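Local structure of amide synthase (1L5A) at residues 135-146 / 338-346. The protein acts as a nonribosomal peptide synthetase condensation enzyme in vibriobactin biosynthesis, probably forming an amide bond. Sequence-based numbering, arbitrary orientation.
Sequences MLFEQRLSQHYQ and PFESPHFAD
Ser-142 makes the direct hydrogen bond between helical segment 135-146 and the extended segment 338-346: its OG donates to His-343 O at 2.8 Å, in the carbonyl plane and on a lone pair. OG stands anti to the backbone N (chi1 -178°), which carries the hydroxyl to the neighbouring loop. One turn earlier, the Pro-342 ring lies against the helix backbone, its CB 3.5 Å from Glu-138 O, with CG meeting Glu-138 CB. Further along, Phe-344 turns its ring edge to two helix residues. Its CZ reaches Leu-141 CD2 at 3.7 Å, and its CD2 side points toward the face of Tyr-145 in an offset edge-to-face pair, planes at 63°. At the other end Met-135 forms a Met-aromatic contact, SD 4.4 Å from the centroid of the Phe-339 ring and over its face; Pro-338 CG covers the opposite face.

Four waters bridge the two segments as well. Gln-139 NE2 donates to two waters, one bound to Glu-340 O and Glu-138 OE1, the other to Ser-341 O, while its OE1 accepts from a third that takes the His-343 N-H. A fourth joins Gln-146 OE1 to Ala-345 N. The polar links to the loop all go to its backbone, whereas its apolar contacts come from the side chains of Phe-339, Pro-342 and Phe-344.

In the second shell, Glu-138 OE2 is hydrogen-bonded to His-25 ND1, and the Tyr-145 hydroxyl to Asp-34 N. The loop leaves strand 333-337 of one sheet and enters edge strand 348-356 of the other, running alongside helix 131-150 on the way; Leu-27 of strand 22-30 backs Leu-141 and Pro-342, and Leu-38 of helix 35-47 touches Phe-344.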
loop_
_atom_site.group_PDB
_atom_site.type_symbol
_atom_site.label_atom_id
_atom_site.label_comp_id
_atom_site.label_asym_id
_atom_site.label_seq_id
_atom_site.Cartn_x
_atom_site.Cartn_y
_atom_site.Cartn_z
ATOM N N MET A 135 7.221 9.928 24.840
ATOM C CA MET A 135 8.536 9.323 24.724
ATOM C C MET A 135 9.268 9.851 23.495
ATOM O O MET A 135 10.486 10.031 23.554
ATOM C CB MET A 135 8.456 7.785 24.755
ATOM C CG MET A 135 8.276 7.074 23.469
ATOM S SD MET A 135 9.780 6.938 22.473
ATOM C CE MET A 135 8.927 6.552 20.932
ATOM N N LEU A 136 8.548 10.128 22.404
ATOM C CA LEU A 136 9.191 10.689 21.220
ATOM C C LEU A 136 9.840 12.004 21.632
ATOM O O LEU A 136 10.967 12.289 21.252
ATOM C CB LEU A 136 8.192 10.960 20.096
ATOM C CG LEU A 136 7.728 9.790 19.223
ATOM C CD1 LEU A 136 6.722 10.294 18.203
ATOM C CD2 LEU A 136 8.921 9.145 18.510
ATOM N N PHE A 137 9.122 12.802 22.417
ATOM C CA PHE A 137 9.651 14.076 22.893
ATOM C C PHE A 137 10.914 13.841 23.739
ATOM O O PHE A 137 11.865 14.620 23.688
ATOM C CB PHE A 137 8.597 14.799 23.742
ATOM C CG PHE A 137 9.168 15.842 24.666
ATOM C CD1 PHE A 137 9.396 17.146 24.222
ATOM C CD2 PHE A 137 9.471 15.525 25.994
ATOM C CE1 PHE A 137 9.914 18.127 25.093
ATOM C CE2 PHE A 137 9.991 16.501 26.881
ATOM C CZ PHE A 137 10.214 17.809 26.431
ATOM N N GLU A 138 10.922 12.764 24.514
ATOM C CA GLU A 138 12.057 12.478 25.379
ATOM C C GLU A 138 13.269 12.025 24.610
ATOM O O GLU A 138 14.375 12.482 24.870
ATOM C CB GLU A 138 11.659 11.443 26.450
ATOM C CG GLU A 138 10.486 11.951 27.313
ATOM C CD GLU A 138 9.946 10.923 28.279
ATOM O OE1 GLU A 138 9.996 9.715 27.950
ATOM O OE2 GLU A 138 9.450 11.329 29.361
ATOM N N GLN A 139 13.059 11.135 23.653
ATOM C CA GLN A 139 14.159 10.638 22.850
ATOM C C GLN A 139 14.771 11.774 22.019
ATOM O O GLN A 139 15.995 11.873 21.871
ATOM C CB GLN A 139 13.669 9.493 21.955
ATOM C CG GLN A 139 13.231 8.227 22.719
ATOM C CD GLN A 139 14.312 7.709 23.669
ATOM O OE1 GLN A 139 15.452 7.474 23.261
ATOM N NE2 GLN A 139 13.958 7.537 24.943
ATOM N N ARG A 140 13.922 12.647 21.495
ATOM C CA ARG A 140 14.406 13.769 20.715
ATOM C C ARG A 140 15.262 14.669 21.637
ATOM O O ARG A 140 16.349 15.113 21.263
ATOM C CB ARG A 140 13.220 14.543 20.144
ATOM C CG ARG A 140 13.596 15.572 19.093
ATOM C CD ARG A 140 14.493 14.969 18.035
ATOM N NE ARG A 140 14.843 15.949 17.016
ATOM C CZ ARG A 140 15.876 15.845 16.182
ATOM N NH1 ARG A 140 16.678 14.799 16.232
ATOM N NH2 ARG A 140 16.115 16.807 15.308
ATOM N N LEU A 141 14.791 14.918 22.852
ATOM C CA LEU A 141 15.554 15.754 23.765
ATOM C C LEU A 141 16.928 15.126 23.923
ATOM O O LEU A 141 17.955 15.807 23.885
ATOM C CB LEU A 141 14.858 15.845 25.113
ATOM C CG LEU A 141 15.693 16.458 26.223
ATOM C CD1 LEU A 141 15.916 17.953 25.949
ATOM C CD2 LEU A 141 14.959 16.243 27.557
ATOM N N SER A 142 16.929 13.816 24.106
ATOM C CA SER A 142 18.157 13.064 24.238
ATOM C C SER A 142 19.045 13.298 23.002
ATOM O O SER A 142 20.215 13.660 23.119
ATOM C CB SER A 142 17.822 11.579 24.332
ATOM O OG SER A 142 18.988 10.807 24.509
ATOM N N GLN A 143 18.475 13.087 21.817
ATOM C CA GLN A 143 19.215 13.249 20.582
ATOM C C GLN A 143 19.867 14.611 20.437
ATOM O O GLN A 143 21.064 14.708 20.140
ATOM C CB GLN A 143 18.313 12.979 19.382
ATOM C CG GLN A 143 17.725 11.604 19.403
ATOM C CD GLN A 143 16.801 11.325 18.224
ATOM O OE1 GLN A 143 16.122 12.221 17.710
ATOM N NE2 GLN A 143 16.759 10.064 17.805
ATOM N N HIS A 144 19.102 15.669 20.643
ATOM C CA HIS A 144 19.690 16.984 20.513
ATOM C C HIS A 144 20.804 17.205 21.523
ATOM O O HIS A 144 21.836 17.790 21.178
ATOM C CB HIS A 144 18.632 18.070 20.646
ATOM C CG HIS A 144 17.864 18.327 19.387
ATOM N ND1 HIS A 144 18.482 18.608 18.185
ATOM C CD2 HIS A 144 16.533 18.417 19.154
ATOM C CE1 HIS A 144 17.565 18.865 17.270
ATOM N NE2 HIS A 144 16.374 18.757 17.831
ATOM N N TYR A 145 20.628 16.728 22.756
ATOM C CA TYR A 145 21.680 16.915 23.760
ATOM C C TYR A 145 22.979 16.232 23.322
ATOM O O TYR A 145 24.055 16.825 23.383
ATOM C CB TYR A 145 21.268 16.365 25.134
ATOM C CG TYR A 145 22.314 16.617 26.209
ATOM C CD1 TYR A 145 22.468 17.881 26.776
ATOM C CD2 TYR A 145 23.191 15.601 26.621
ATOM C CE1 TYR A 145 23.467 18.134 27.724
ATOM C CE2 TYR A 145 24.199 15.842 27.567
ATOM C CZ TYR A 145 24.329 17.116 28.115
ATOM O OH TYR A 145 25.311 17.384 29.048
ATOM N N GLN A 146 22.877 14.987 22.883
ATOM C CA GLN A 146 24.057 14.253 22.459
ATOM C C GLN A 146 24.747 14.954 21.301
ATOM O O GLN A 146 25.967 14.994 21.249
ATOM C CB GLN A 146 23.671 12.832 22.049
ATOM C CG GLN A 146 24.805 11.963 21.517
ATOM C CD GLN A 146 26.019 11.939 22.428
ATOM O OE1 GLN A 146 25.898 11.841 23.651
ATOM N NE2 GLN A 146 27.203 12.019 21.830
ATOM N N PRO A 338 7.025 -0.298 27.495
ATOM C CA PRO A 338 8.357 -0.816 27.173
ATOM C C PRO A 338 9.530 0.131 27.036
ATOM O O PRO A 338 10.681 -0.283 27.172
ATOM C CB PRO A 338 8.104 -1.537 25.862
ATOM C CG PRO A 338 7.217 -0.537 25.144
ATOM C CD PRO A 338 6.272 -0.019 26.254
ATOM N N PHE A 339 9.250 1.393 26.755
ATOM C CA PHE A 339 10.303 2.386 26.534
ATOM C C PHE A 339 11.157 2.824 27.722
ATOM O O PHE A 339 10.646 3.065 28.813
ATOM C CB PHE A 339 9.666 3.594 25.877
ATOM C CG PHE A 339 8.917 3.258 24.623
ATOM C CD1 PHE A 339 7.622 3.729 24.421
ATOM C CD2 PHE A 339 9.527 2.496 23.623
ATOM C CE1 PHE A 339 6.950 3.457 23.242
ATOM C CE2 PHE A 339 8.865 2.215 22.435
ATOM C CZ PHE A 339 7.572 2.697 22.240
ATOM N N GLU A 340 12.464 2.925 27.494
ATOM C CA GLU A 340 13.406 3.337 28.536
ATOM C C GLU A 340 13.371 4.848 28.696
ATOM O O GLU A 340 12.982 5.561 27.776
ATOM C CB GLU A 340 14.842 2.954 28.163
ATOM C CG GLU A 340 15.045 1.527 27.693
ATOM C CD GLU A 340 16.455 1.292 27.174
ATOM O OE1 GLU A 340 17.413 1.351 27.981
ATOM O OE2 GLU A 340 16.608 1.055 25.955
ATOM N N SER A 341 13.789 5.339 29.853
ATOM C CA SER A 341 13.823 6.775 30.059
ATOM C C SER A 341 14.940 7.333 29.148
ATOM O O SER A 341 15.881 6.617 28.783
ATOM C CB SER A 341 14.091 7.081 31.532
ATOM O OG SER A 341 15.329 6.534 31.937
ATOM N N PRO A 342 14.845 8.609 28.753
ATOM C CA PRO A 342 15.879 9.181 27.875
ATOM C C PRO A 342 17.275 9.215 28.512
ATOM O O PRO A 342 17.415 9.505 29.703
ATOM C CB PRO A 342 15.336 10.574 27.580
ATOM C CG PRO A 342 14.640 10.941 28.882
ATOM C CD PRO A 342 13.924 9.650 29.251
ATOM N N HIS A 343 18.307 8.925 27.726
ATOM C CA HIS A 343 19.667 8.937 28.260
ATOM C C HIS A 343 20.479 10.224 28.008
ATOM O O HIS A 343 20.270 10.929 27.025
ATOM C CB HIS A 343 20.457 7.729 27.735
ATOM C CG HIS A 343 21.891 7.713 28.180
ATOM N ND1 HIS A 343 22.902 8.315 27.460
ATOM C CD2 HIS A 343 22.471 7.235 29.308
ATOM C CE1 HIS A 343 24.039 8.208 28.124
ATOM N NE2 HIS A 343 23.805 7.558 29.250
ATOM N N PHE A 344 21.396 10.521 28.921
ATOM C CA PHE A 344 22.278 11.682 28.808
ATOM C C PHE A 344 23.673 11.294 29.312
ATOM O O PHE A 344 23.831 10.850 30.459
ATOM C CB PHE A 344 21.763 12.857 29.629
ATOM C CG PHE A 344 20.388 13.303 29.252
ATOM C CD1 PHE A 344 19.267 12.620 29.721
ATOM C CD2 PHE A 344 20.210 14.395 28.390
ATOM C CE1 PHE A 344 17.983 13.010 29.338
ATOM C CE2 PHE A 344 18.929 14.801 27.994
ATOM C CZ PHE A 344 17.811 14.105 28.468
ATOM N N ALA A 345 24.675 11.455 28.448
ATOM C CA ALA A 345 26.061 11.124 28.776
ATOM C C ALA A 345 26.442 11.342 30.233
ATOM O O ALA A 345 26.207 12.410 30.802
ATOM C CB ALA A 345 27.009 11.914 27.890
ATOM N N ASP A 346 27.033 10.314 30.826
ATOM C CA ASP A 346 27.484 10.363 32.207
ATOM C C ASP A 346 26.406 10.723 33.226
ATOM O O ASP A 346 26.699 11.365 34.232
ATOM C CB ASP A 346 28.667 11.340 32.327
ATOM C CG ASP A 346 29.753 11.067 31.293
ATOM O OD1 ASP A 346 30.155 9.895 31.140
ATOM O OD2 ASP A 346 30.205 12.024 30.627
HETATM O O HOH W 1 11.905 8.110 26.451
HETATM O O HOH W 2 17.802 7.711 25.120
HETATM O O HOH W 3 16.191 5.812 26.114
HETATM O O HOH W 4 24.504 12.532 26.099
#